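Local structure of beta-ketoacyl-[acyl-carrier-protein] synthase FabY (Pseudomonas aeruginosa, 4CW4) at residues F393-G398 with V414-A419; A332-L337 with D344-R349; E181-R186 with S195-T200. The protein catalyses the condensation of acetyl-CoA with malonyl-acyl carrier protein to form acetoacetyl-ACP, the primer of fatty acid synthesis. One frame throughout, in Å; residues are numbered along the deposited sequence.

Interaction 1. Residues F393-G398 with V414-A419; sequences FINADG and VAKAVA
Lys-416 covers one face of the Phe-393 ring with its CB, and the rest of its side chain runs on past the CD1 rim. CB stands 3.9 Å from the ring centroid, 18° off the normal, a CH-pi contact shifted toward the CD2 side of the ring. The two side chains cross at about a right angle. The lysine chain bends at chi3 (71°). That bend brings the far end down to the CD1 rim, with Lys-416 CE 3.5 Å from Phe-393 CD1. On the same side of the ring plane the helix backbone closes in along the CD2-CE2 rim. Phe-393 CE2 is 3.4 Å from Lys-416 O, and Phe-393 CD2 lies 4.2 Å from Ala-417 CB. This is the tight half of the contact.

The strand and helix belong to the C-terminal half of the thiolase fold. Strand 387-394 ends here, and helix 409-425, the next helix in the chain, packs against the strand end through Phe-393. Phe-393 also pairs by backbone with Ser-546 of strand 543-550, while Ala-417 packs on that same strand.

The polar side is looser, bridged by one water and closed by the second subunit. Asn-395 and Lys-416 come no closer than 4.2 Å, between OD1 of the asparagine and CD of the lysine. Water 1 spans their polar ends: it is hydrogen-bonded to Asn-395 OD1 at 2.7 Å and accepts from Lys-416 NZ at 2.8 Å. Asp-220 of the second subunit forms a salt bridge with Lys-416 NZ, and Val-276 O of the second subunit accepts from Asn-395 ND2.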
loop_
_atom_site.group_PDB
_atom_site.type_symbol
_atom_site.label_atom_id
_atom_site.label_comp_id
_atom_site.label_asym_id
_atom_site.label_seq_id
_atom_site.Cartn_x
_atom_site.Cartn_y
_atom_site.Cartn_z
ATOM N N PHE A 393 12.537 13.690 1.296
ATOM C CA PHE A 393 13.540 12.713 1.693
ATOM C C PHE A 393 12.955 11.715 2.666
ATOM O O PHE A 393 12.228 12.069 3.598
ATOM C CB PHE A 393 14.750 13.423 2.276
ATOM C CG PHE A 393 15.439 14.310 1.274
ATOM C CD1 PHE A 393 16.144 13.768 0.211
ATOM C CD2 PHE A 393 15.335 15.679 1.366
ATOM C CE1 PHE A 393 16.734 14.595 -0.731
ATOM C CE2 PHE A 393 15.927 16.504 0.432
ATOM C CZ PHE A 393 16.640 15.961 -0.609
ATOM N N ILE A 394 13.278 10.451 2.417
ATOM C CA ILE A 394 12.758 9.327 3.158
ATOM C C ILE A 394 13.930 8.466 3.616
ATOM O O ILE A 394 14.783 8.094 2.813
ATOM C CB ILE A 394 11.840 8.474 2.255
ATOM C CG1 ILE A 394 10.565 9.262 1.904
ATOM C CG2 ILE A 394 11.500 7.146 2.918
ATOM C CD1 ILE A 394 9.698 8.630 0.798
ATOM N N ASN A 395 13.966 8.146 4.898
ATOM C CA ASN A 395 15.028 7.327 5.478
ATOM C C ASN A 395 14.457 6.452 6.581
ATOM O O ASN A 395 13.718 6.933 7.448
ATOM C CB ASN A 395 16.137 8.202 6.073
ATOM C CG ASN A 395 16.891 8.973 5.012
ATOM O OD1 ASN A 395 16.524 10.113 4.674
ATOM N ND2 ASN A 395 17.938 8.353 4.462
ATOM N N ALA A 396 14.827 5.174 6.560
ATOM C CA ALA A 396 14.424 4.221 7.587
ATOM C C ALA A 396 15.355 4.353 8.802
ATOM O O ALA A 396 16.202 5.249 8.856
ATOM C CB ALA A 396 14.420 2.798 7.023
ATOM N N ASP A 397 15.191 3.471 9.778
ATOM C CA ASP A 397 15.798 3.645 11.092
ATOM C C ASP A 397 17.008 2.743 11.338
ATOM O O ASP A 397 17.607 2.812 12.395
ATOM C CB ASP A 397 14.763 3.323 12.175
ATOM C CG ASP A 397 13.746 4.423 12.384
ATOM O OD1 ASP A 397 13.968 5.589 11.969
ATOM O OD2 ASP A 397 12.700 4.107 13.004
ATOM N N GLY A 398 17.349 1.880 10.388
ATOM C CA GLY A 398 18.366 0.878 10.624
ATOM C C GLY A 398 17.785 -0.265 11.440
ATOM O O GLY A 398 16.556 -0.479 11.461
ATOM N N VAL A 414 15.240 15.188 7.980
ATOM C CA VAL A 414 15.184 16.613 8.293
ATOM C C VAL A 414 16.463 17.328 7.841
ATOM O O VAL A 414 16.403 18.383 7.224
ATOM C CB VAL A 414 14.905 16.867 9.793
ATOM C CG1 VAL A 414 14.902 18.363 10.093
ATOM C CG2 VAL A 414 13.552 16.229 10.194
ATOM N N ALA A 415 17.615 16.737 8.134
ATOM C CA ALA A 415 18.887 17.332 7.738
ATOM C C ALA A 415 18.950 17.493 6.229
ATOM O O ALA A 415 19.316 18.567 5.729
ATOM C CB ALA A 415 20.057 16.500 8.233
ATOM N N LYS A 416 18.624 16.435 5.489
ATOM C CA LYS A 416 18.700 16.519 4.024
ATOM C C LYS A 416 17.700 17.541 3.483
ATOM O O LYS A 416 17.977 18.251 2.509
ATOM C CB LYS A 416 18.451 15.160 3.368
ATOM C CG LYS A 416 19.541 14.150 3.603
ATOM C CD LYS A 416 19.238 12.838 2.915
ATOM C CE LYS A 416 19.365 12.957 1.412
ATOM N NZ LYS A 416 19.068 11.699 0.687
ATOM N N ALA A 417 16.530 17.622 4.112
ATOM C CA ALA A 417 15.512 18.580 3.654
ATOM C C ALA A 417 16.014 20.019 3.804
ATOM O O ALA A 417 15.904 20.836 2.881
ATOM C CB ALA A 417 14.194 18.378 4.413
ATOM N N VAL A 418 16.551 20.329 4.974
ATOM C CA VAL A 418 17.085 21.656 5.221
ATOM C C VAL A 418 18.240 21.975 4.249
ATOM O O VAL A 418 18.260 23.050 3.643
ATOM C CB VAL A 418 17.487 21.829 6.702
ATOM C CG1 VAL A 418 18.114 23.198 6.929
ATOM C CG2 VAL A 418 16.248 21.685 7.601
ATOM N N ALA A 419 19.167 21.038 4.062
ATOM C CA ALA A 419 20.281 21.278 3.158
ATOM C C ALA A 419 19.759 21.558 1.750
ATOM O O ALA A 419 20.289 22.432 1.044
ATOM C CB ALA A 419 21.227 20.086 3.135
HETATM O O HOH W 1 16.960 10.514 2.028
#

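Interaction 2. Residues A332-L337 with D344-R349; sequences ATEEGL and DDVDFR
Glu-334 has CG opposite its own backbone N (chi1 177°) and then runs extended, which carries its carboxylate to the rim of Phe-348. The phenylalanine turns CG away from its carbonyl carbon (chi1 -71°), and its ring end thereby comes close to the helix. Glu-334 OE2 lies in the ring plane at the edge, 3.5 Å from Phe-348 CZ. The carboxylate and ring planes are 40° apart. An oxygen here faces the C-H edge, which is the electropositive part of the ring.

Beside this pair is an apolar cluster. Val-346 CG1 sits over the centre of the Phe-348 ring, within the same segment. Across the contact, the same methyl meets Leu-337, whose CB is 3.5 Å from Val-346 CG1. Leu-337 CD1 completes the cluster at 4.0 Å from Phe-348 CD1.

Water 2 ties the polar side together with three hydrogen bonds. It donates to Glu-334 OE2 at 2.7 Å and to Asp-344 O, and accepts from Val-346 N at 3.1 Å. The helix start is fixed by an N-cap: Thr-333 OG1 accepts from Gly-336 N at 2.8 Å.

The contact lies in the N-terminal ketosynthase domain of the thiolase fold. The loop after helix 334-341 folds back against the first turn of that helix. Arg-338, one turn on from Glu-334, donates to Asp-344 O. Lys-168 of a nearby loop touches both Glu-334 and Phe-348. Leu-337 packs on Cys-359, in the loop that leads on to strand 366-374.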
loop_
_atom_site.group_PDB
_atom_site.type_symbol
_atom_site.label_atom_id
_atom_site.label_comp_id
_atom_site.label_asym_id
_atom_site.label_seq_id
_atom_site.Cartn_x
_atom_site.Cartn_y
_atom_site.Cartn_z
ATOM N N ALA A 332 -4.399 8.601 23.131
ATOM C CA ALA A 332 -4.819 9.300 24.343
ATOM C C ALA A 332 -6.131 8.707 24.838
ATOM O O ALA A 332 -7.144 8.771 24.150
ATOM C CB ALA A 332 -5.012 10.767 24.053
ATOM N N THR A 333 -6.113 8.155 26.046
ATOM C CA THR A 333 -7.325 7.600 26.648
ATOM C C THR A 333 -7.979 8.615 27.584
ATOM O O THR A 333 -7.361 9.598 27.988
ATOM C CB THR A 333 -6.991 6.373 27.491
ATOM O OG1 THR A 333 -6.226 6.778 28.627
ATOM C CG2 THR A 333 -6.215 5.333 26.677
ATOM N N GLU A 334 -9.239 8.386 27.925
ATOM C CA GLU A 334 -9.880 9.218 28.930
ATOM C C GLU A 334 -9.080 9.218 30.238
ATOM O O GLU A 334 -8.845 10.267 30.830
ATOM C CB GLU A 334 -11.314 8.757 29.173
ATOM C CG GLU A 334 -12.051 9.531 30.257
ATOM C CD GLU A 334 -13.518 9.169 30.294
ATOM O OE1 GLU A 334 -13.833 7.972 30.509
ATOM O OE2 GLU A 334 -14.356 10.079 30.113
ATOM N N GLU A 335 -8.630 8.056 30.691
ATOM C CA GLU A 335 -7.859 8.026 31.924
ATOM C C GLU A 335 -6.548 8.803 31.805
ATOM O O GLU A 335 -6.137 9.473 32.751
ATOM C CB GLU A 335 -7.590 6.592 32.368
ATOM C CG GLU A 335 -8.800 5.913 32.983
ATOM C CD GLU A 335 -9.376 6.658 34.198
ATOM O OE1 GLU A 335 -8.617 7.236 35.008
ATOM O OE2 GLU A 335 -10.605 6.670 34.331
ATOM N N GLY A 336 -5.904 8.731 30.642
ATOM C CA GLY A 336 -4.675 9.474 30.424
ATOM C C GLY A 336 -4.909 10.967 30.546
ATOM O O GLY A 336 -4.150 11.682 31.193
ATOM N N LEU A 337 -5.983 11.449 29.933
ATOM C CA LEU A 337 -6.298 12.860 29.994
ATOM C C LEU A 337 -6.722 13.295 31.395
ATOM O O LEU A 337 -6.458 14.426 31.806
ATOM C CB LEU A 337 -7.372 13.209 28.963
ATOM C CG LEU A 337 -6.929 13.028 27.505
ATOM C CD1 LEU A 337 -8.128 13.045 26.570
ATOM C CD2 LEU A 337 -5.915 14.119 27.110
ATOM N N ASP A 344 -11.883 14.473 36.676
ATOM C CA ASP A 344 -12.536 13.341 36.016
ATOM C C ASP A 344 -13.248 13.728 34.728
ATOM O O ASP A 344 -13.312 12.931 33.791
ATOM C CB ASP A 344 -13.521 12.657 36.971
ATOM C CG ASP A 344 -12.856 11.598 37.834
ATOM O OD1 ASP A 344 -11.601 11.507 37.827
ATOM O OD2 ASP A 344 -13.588 10.857 38.519
ATOM N N ASP A 345 -13.774 14.944 34.674
ATOM C CA ASP A 345 -14.502 15.409 33.489
ATOM C C ASP A 345 -13.552 16.074 32.494
ATOM O O ASP A 345 -13.293 17.279 32.554
ATOM C CB ASP A 345 -15.618 16.372 33.889
ATOM C CG ASP A 345 -15.143 17.465 34.822
ATOM O OD1 ASP A 345 -14.420 17.155 35.805
ATOM O OD2 ASP A 345 -15.490 18.638 34.572
ATOM N N VAL A 346 -13.050 15.263 31.567
ATOM C CA VAL A 346 -12.014 15.678 30.625
ATOM C C VAL A 346 -12.537 16.562 29.501
ATOM O O VAL A 346 -13.660 16.394 29.052
ATOM C CB VAL A 346 -11.384 14.416 29.979
ATOM C CG1 VAL A 346 -10.525 14.749 28.757
ATOM C CG2 VAL A 346 -10.591 13.661 31.026
ATOM N N ASP A 347 -11.687 17.472 29.025
ATOM C CA ASP A 347 -11.979 18.248 27.829
ATOM C C ASP A 347 -11.416 17.521 26.594
ATOM O O ASP A 347 -10.220 17.651 26.265
ATOM C CB ASP A 347 -11.355 19.635 27.945
ATOM C CG ASP A 347 -11.688 20.542 26.769
ATOM O OD1 ASP A 347 -12.314 20.070 25.788
ATOM O OD2 ASP A 347 -11.317 21.744 26.846
ATOM N N PHE A 348 -12.257 16.745 25.915
ATOM C CA PHE A 348 -11.779 15.951 24.801
ATOM C C PHE A 348 -11.374 16.817 23.617
ATOM O O PHE A 348 -10.685 16.340 22.736
ATOM C CB PHE A 348 -12.799 14.904 24.386
ATOM C CG PHE A 348 -12.949 13.796 25.384
ATOM C CD1 PHE A 348 -11.959 12.857 25.523
ATOM C CD2 PHE A 348 -14.073 13.706 26.197
ATOM C CE1 PHE A 348 -12.070 11.832 26.453
ATOM C CE2 PHE A 348 -14.193 12.684 27.119
ATOM C CZ PHE A 348 -13.175 11.745 27.249
ATOM N N ARG A 349 -11.792 18.080 23.599
ATOM C CA ARG A 349 -11.318 18.991 22.563
ATOM C C ARG A 349 -9.831 19.266 22.681
ATOM O O ARG A 349 -9.214 19.720 21.719
ATOM C CB ARG A 349 -12.120 20.293 22.575
ATOM C CG ARG A 349 -13.572 20.011 22.204
ATOM C CD ARG A 349 -14.537 21.174 22.250
ATOM N NE ARG A 349 -15.804 20.715 21.655
ATOM C CZ ARG A 349 -16.763 20.072 22.308
ATOM N NH1 ARG A 349 -16.662 19.852 23.617
ATOM N NH2 ARG A 349 -17.850 19.675 21.663
HETATM O O HOH W 2 -14.445 12.582 31.140
#

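Interaction 3. Residues E181-R186 with S195-T200; sequences ELYNSR and SVVAAT
Tyr-183 turns one ring face to Val-196, on helix 190-204 in the N-terminal half of the thiolase fold. The loop ahead of that helix makes an inverse gamma turn centred on Asn-184 and lies against the helix side.

Val-196 CG1 stands almost on the ring axis, 4.0 Å from the Tyr-183 centroid and 5° off the normal. This is a CH-pi contact over the middle of the ring. The opposite face is covered by Ser-185 CB, nearer the rim, so the ring is held between loop and helix. With CG set between its backbone N and carbonyl carbon (chi1 77°), Tyr-183 stands its ring against the helix and presents that face to Val-196.

Val-197 meets the loop with both methyls. Its CG2 approaches Tyr-183 CD1 obliquely, at 4.1 Å. Its CG1 meets Leu-182 CD1 at 3.8 Å, and the leucine and valine side chains cross at about a right angle. Ile-596 extends this apolar patch, touching Leu-182, Tyr-183 and Val-196. The phenol end is polar and has its own partner: Tyr-183 OH is hydrogen-bonded to His-188 ND1.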
loop_
_atom_site.group_PDB
_atom_site.type_symbol
_atom_site.label_atom_id
_atom_site.label_comp_id
_atom_site.label_asym_id
_atom_site.label_seq_id
_atom_site.Cartn_x
_atom_site.Cartn_y
_atom_site.Cartn_z
ATOM N N GLU A 181 -23.754 11.440 0.908
ATOM C CA GLU A 181 -24.989 12.029 0.391
ATOM C C GLU A 181 -24.752 12.861 -0.861
ATOM O O GLU A 181 -25.701 13.289 -1.524
ATOM C CB GLU A 181 -25.645 12.910 1.458
ATOM C CG GLU A 181 -26.043 12.154 2.708
ATOM C CD GLU A 181 -26.620 13.062 3.786
ATOM O OE1 GLU A 181 -26.555 14.309 3.636
ATOM O OE2 GLU A 181 -27.129 12.524 4.788
ATOM N N LEU A 182 -23.489 13.091 -1.196
ATOM C CA LEU A 182 -23.173 14.038 -2.262
ATOM C C LEU A 182 -23.069 13.444 -3.657
ATOM O O LEU A 182 -22.928 14.198 -4.637
ATOM C CB LEU A 182 -21.874 14.752 -1.924
ATOM C CG LEU A 182 -21.842 15.526 -0.603
ATOM C CD1 LEU A 182 -20.447 16.067 -0.401
ATOM C CD2 LEU A 182 -22.851 16.653 -0.584
ATOM N N TYR A 183 -23.116 12.113 -3.750
ATOM C CA TYR A 183 -23.020 11.420 -5.036
ATOM C C TYR A 183 -23.587 10.026 -4.839
ATOM O O TYR A 183 -23.965 9.664 -3.716
ATOM C CB TYR A 183 -21.559 11.380 -5.563
ATOM C CG TYR A 183 -20.696 10.352 -4.865
ATOM C CD1 TYR A 183 -20.138 10.598 -3.612
ATOM C CD2 TYR A 183 -20.438 9.130 -5.459
ATOM C CE1 TYR A 183 -19.386 9.658 -2.988
ATOM C CE2 TYR A 183 -19.700 8.187 -4.833
ATOM C CZ TYR A 183 -19.168 8.460 -3.590
ATOM O OH TYR A 183 -18.430 7.518 -2.920
ATOM N N ASN A 184 -23.623 9.240 -5.919
ATOM C CA ASN A 184 -24.141 7.874 -5.866
ATOM C C ASN A 184 -23.149 6.926 -5.191
ATOM O O ASN A 184 -22.368 6.251 -5.857
ATOM C CB ASN A 184 -24.474 7.373 -7.273
ATOM C CG ASN A 184 -24.896 5.921 -7.280
ATOM O OD1 ASN A 184 -25.373 5.391 -6.268
ATOM N ND2 ASN A 184 -24.708 5.258 -8.416
ATOM N N SER A 185 -23.189 6.890 -3.865
ATOM C CA SER A 185 -22.140 6.262 -3.064
ATOM C C SER A 185 -22.507 4.871 -2.555
ATOM O O SER A 185 -21.813 4.326 -1.688
ATOM C CB SER A 185 -21.858 7.139 -1.865
ATOM O OG SER A 185 -23.051 7.271 -1.115
ATOM N N ARG A 186 -23.585 4.302 -3.083
ATOM C CA ARG A 186 -24.046 2.986 -2.637
ATOM C C ARG A 186 -22.911 1.953 -2.629
ATOM O O ARG A 186 -22.174 1.795 -3.605
ATOM C CB ARG A 186 -25.215 2.502 -3.504
ATOM C CG ARG A 186 -26.464 3.359 -3.388
ATOM C CD ARG A 186 -27.561 2.885 -4.341
ATOM N NE ARG A 186 -28.813 3.626 -4.170
ATOM C CZ ARG A 186 -28.998 4.889 -4.552
ATOM N NH1 ARG A 186 -28.008 5.570 -5.119
ATOM N NH2 ARG A 186 -30.174 5.474 -4.355
ATOM N N SER A 195 -12.599 10.099 -0.657
ATOM C CA SER A 195 -11.639 10.312 -1.738
ATOM C C SER A 195 -12.319 10.964 -2.928
ATOM O O SER A 195 -11.794 11.901 -3.518
ATOM C CB SER A 195 -10.974 8.994 -2.171
ATOM O OG SER A 195 -9.960 9.250 -3.130
ATOM N N VAL A 196 -13.487 10.449 -3.303
ATOM C CA VAL A 196 -14.224 10.991 -4.443
ATOM C C VAL A 196 -14.587 12.462 -4.194
ATOM O O VAL A 196 -14.395 13.325 -5.052
ATOM C CB VAL A 196 -15.483 10.126 -4.729
ATOM C CG1 VAL A 196 -16.467 10.818 -5.673
ATOM C CG2 VAL A 196 -15.069 8.757 -5.268
ATOM N N VAL A 197 -15.090 12.750 -3.006
ATOM C CA VAL A 197 -15.523 14.114 -2.686
ATOM C C VAL A 197 -14.343 15.088 -2.559
ATOM O O VAL A 197 -14.396 16.230 -3.054
ATOM C CB VAL A 197 -16.426 14.106 -1.432
ATOM C CG1 VAL A 197 -16.747 15.480 -0.975
ATOM C CG2 VAL A 197 -17.698 13.314 -1.734
ATOM N N ALA A 198 -13.259 14.633 -1.942
ATOM C CA ALA A 198 -12.046 15.436 -1.840
ATOM C C ALA A 198 -11.403 15.686 -3.195
ATOM O O ALA A 198 -10.891 16.772 -3.449
ATOM C CB ALA A 198 -11.052 14.774 -0.899
ATOM N N ALA A 199 -11.372 14.671 -4.050
ATOM C CA ALA A 199 -10.723 14.834 -5.340
ATOM C C ALA A 199 -11.432 15.897 -6.162
ATOM O O ALA A 199 -10.785 16.697 -6.836
ATOM C CB ALA A 199 -10.649 13.516 -6.094
ATOM N N THR A 200 -12.759 15.904 -6.120
ATOM C CA THR A 200 -13.500 16.901 -6.875
ATOM C C THR A 200 -13.144 18.289 -6.365
ATOM O O THR A 200 -12.904 19.195 -7.165
ATOM C CB THR A 200 -15.025 16.704 -6.798
ATOM O OG1 THR A 200 -15.396 15.484 -7.447
ATOM C CG2 THR A 200 -15.746 17.870 -7.472
#

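How the interactions relate
The three contacts follow one another along the chain, in the order interaction 3, interaction 2, interaction 1. They are well separated. The centres of interaction 2 and interaction 3 are about 34 Å apart. Those of interaction 1 and interaction 2 are about 35 Å apart. Those of interaction 1 and interaction 3 are about 36 Å apart, on opposite sides of the chain's centre. Nearest atoms are about 20 Å apart or more. All three are away from the inferred active-site residues Cys-286, His-439 and His-477. Interaction 1 differs in adjoining the second subunit, whereas no other chain of the assembly touches interaction 2 or interaction 3. Strand 366-374 is a shared neighbour: helix 190-204 of interaction 3 packs on it, and the loop of interaction 2 leads into it.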